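Local coordinates for protein phosphoribosyl-AMP cyclohydrolase (PDB 7BGM) that probably catalyses the second and third steps of histidine biosynthesis, hydrolysing phosphoribosyl-ATP to phosphoribosyl-AMP and then opening the adenine ring of that product, at residues Q24-G29 and I87-P92. Numbering follows the deposited sequence.
Sequences QNVDTG and IYLGKP
Gln24 and Asn25 pair in parallel with Leu89 and Gly90, and the backbone is joined by three hydrogen bonds: Gln24 N to Tyr88 O (3.0 Å), Gly90 N to Gln24 O (2.9 Å) and Val26 N to Gly90 O (2.8 Å). Gln24 and Leu89 lie side by side on one face of the sheet. The Leu89 methyl CD1 packs along the glutamine chain, 3.5 Å from Gln24 OE1. The extended Gln24 chain carries its amide back to its own loop, where NE2 donates a nearly straight bond to Gly29 O. The acceptor lies in the amide plane, which helps to hold the amide in its rotation. Val26 crosses Leu89 at about a right angle, with Val26 CG2 4.0 Å from Leu89 CG. Its other methyl, CG1, rests on the Gly90 carbonyl. Lys91 bends at its second torsion (chi2 72°), which brings NZ to the anti lone pair of Asp27 OD2, where the two form a salt bridge of 2.7 Å. Glu209 of helix 208-218 also pairs with Lys91, while Asp27 OD1 forms a salt bridge with Arg216 of the same chain and a hydrogen bond with Ser127 of the second subunit. The Asn25 side chain crosses the Pro92 ring at about a right angle, with ND2 3.7 Å from Pro92 CD, and ND2 hydrogen-bonds to Glu209. Asn25 OD1 accepts from Asp27 N in its carbonyl plane and from Thr28 N above that plane. An alanine at Asn25 is likely to leave those two backbone N-H groups without their acceptor and let the turn loosen. The result is a parallel strand pair, 19-25 with 85-92, in the mixed sheet of the cyclohydrolase domain, closed by an Asx turn that starts the link to strand 31-37.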
loop_
_atom_site.group_PDB
_atom_site.type_symbol
_atom_site.label_atom_id
_atom_site.label_comp_id
_atom_site.label_asym_id
_atom_site.label_seq_id
_atom_site.Cartn_x
_atom_site.Cartn_y
_atom_site.Cartn_z
ATOM N N GLN A 24 7.134 -3.073 4.880
ATOM C CA GLN A 24 6.090 -2.350 4.159
ATOM C C GLN A 24 6.074 -0.904 4.639
ATOM O O GLN A 24 6.156 -0.645 5.848
ATOM C CB GLN A 24 4.699 -3.008 4.369
ATOM C CG GLN A 24 3.582 -2.235 3.636
ATOM C CD GLN A 24 2.248 -2.922 3.750
ATOM O OE1 GLN A 24 1.924 -3.495 4.808
ATOM N NE2 GLN A 24 1.435 -2.849 2.667
ATOM N N ASN A 25 5.976 0.035 3.694
ATOM C CA ASN A 25 5.943 1.470 4.010
ATOM C C ASN A 25 4.658 1.796 4.783
ATOM O O ASN A 25 3.551 1.573 4.279
ATOM C CB ASN A 25 6.037 2.266 2.704
ATOM C CG ASN A 25 6.152 3.780 2.935
ATOM O OD1 ASN A 25 5.355 4.380 3.649
ATOM N ND2 ASN A 25 7.183 4.396 2.344
ATOM N N VAL A 26 4.814 2.288 6.020
ATOM C CA VAL A 26 3.683 2.593 6.912
ATOM C C VAL A 26 2.770 3.679 6.344
ATOM O O VAL A 26 1.555 3.709 6.638
ATOM C CB VAL A 26 4.213 2.999 8.301
ATOM C CG1 VAL A 26 5.010 4.298 8.235
ATOM C CG2 VAL A 26 3.025 3.124 9.322
ATOM N N ASP A 27 3.328 4.598 5.540
ATOM C CA ASP A 27 2.517 5.702 5.033
ATOM C C ASP A 27 1.832 5.358 3.715
ATOM O O ASP A 27 0.726 5.843 3.459
ATOM C CB ASP A 27 3.361 6.964 4.851
ATOM C CG ASP A 27 3.661 7.670 6.178
ATOM O OD1 ASP A 27 2.790 7.649 7.095
ATOM O OD2 ASP A 27 4.744 8.285 6.305
ATOM N N THR A 28 2.441 4.521 2.860
ATOM C CA THR A 28 1.883 4.324 1.520
ATOM C C THR A 28 1.418 2.917 1.234
ATOM O O THR A 28 0.587 2.736 0.320
ATOM C CB THR A 28 2.912 4.653 0.446
ATOM O OG1 THR A 28 3.972 3.680 0.504
ATOM C CG2 THR A 28 3.451 6.043 0.663
ATOM N N GLY A 29 1.976 1.915 1.922
ATOM C CA GLY A 29 1.671 0.519 1.624
ATOM C C GLY A 29 2.607 -0.146 0.624
ATOM O O GLY A 29 2.494 -1.345 0.435
ATOM N N ILE A 87 4.851 -8.911 9.001
ATOM C CA ILE A 87 5.041 -7.596 8.397
ATOM C C ILE A 87 5.757 -6.707 9.385
ATOM O O ILE A 87 5.320 -6.540 10.544
ATOM C CB ILE A 87 3.722 -6.932 7.957
ATOM C CG1 ILE A 87 2.981 -7.795 6.919
ATOM C CG2 ILE A 87 4.060 -5.521 7.365
ATOM C CD1 ILE A 87 1.611 -7.230 6.507
ATOM N N TYR A 88 6.866 -6.105 8.918
ATOM C CA TYR A 88 7.502 -4.975 9.583
ATOM C C TYR A 88 6.939 -3.712 8.948
ATOM O O TYR A 88 7.300 -3.367 7.811
ATOM C CB TYR A 88 9.018 -5.005 9.384
ATOM C CG TYR A 88 9.779 -6.140 9.967
ATOM C CD1 TYR A 88 9.314 -6.871 11.077
ATOM C CD2 TYR A 88 11.040 -6.443 9.455
ATOM C CE1 TYR A 88 10.094 -7.891 11.619
ATOM C CE2 TYR A 88 11.819 -7.455 9.986
ATOM C CZ TYR A 88 11.357 -8.170 11.075
ATOM O OH TYR A 88 12.183 -9.158 11.590
ATOM N N LEU A 89 6.052 -3.023 9.650
ATOM C CA LEU A 89 5.410 -1.831 9.098
ATOM C C LEU A 89 6.197 -0.609 9.555
ATOM O O LEU A 89 6.290 -0.349 10.754
ATOM C CB LEU A 89 3.962 -1.771 9.551
ATOM C CG LEU A 89 3.015 -0.843 8.798
ATOM C CD1 LEU A 89 2.831 -1.249 7.342
ATOM C CD2 LEU A 89 1.661 -0.802 9.521
ATOM N N GLY A 90 6.807 0.115 8.606
ATOM C CA GLY A 90 7.774 1.120 9.011
ATOM C C GLY A 90 8.033 2.192 7.978
ATOM O O GLY A 90 7.511 2.158 6.867
ATOM N N LYS A 91 8.873 3.156 8.367
ATOM C CA LYS A 91 9.173 4.324 7.564
ATOM C C LYS A 91 10.621 4.243 7.103
ATOM O O LYS A 91 11.529 4.282 7.952
ATOM C CB LYS A 91 8.942 5.613 8.373
ATOM C CG LYS A 91 9.139 6.929 7.564
ATOM C CD LYS A 91 7.970 7.149 6.564
ATOM C CE LYS A 91 8.076 8.479 5.830
ATOM N NZ LYS A 91 6.991 8.716 4.855
ATOM N N PRO A 92 10.900 4.172 5.802
ATOM C CA PRO A 92 12.301 4.083 5.358
ATOM C C PRO A 92 12.971 5.442 5.385
ATOM O O PRO A 92 12.342 6.460 5.087
ATOM C CB PRO A 92 12.198 3.566 3.916
ATOM C CG PRO A 92 10.837 4.003 3.478
ATOM C CD PRO A 92 9.948 3.994 4.702
#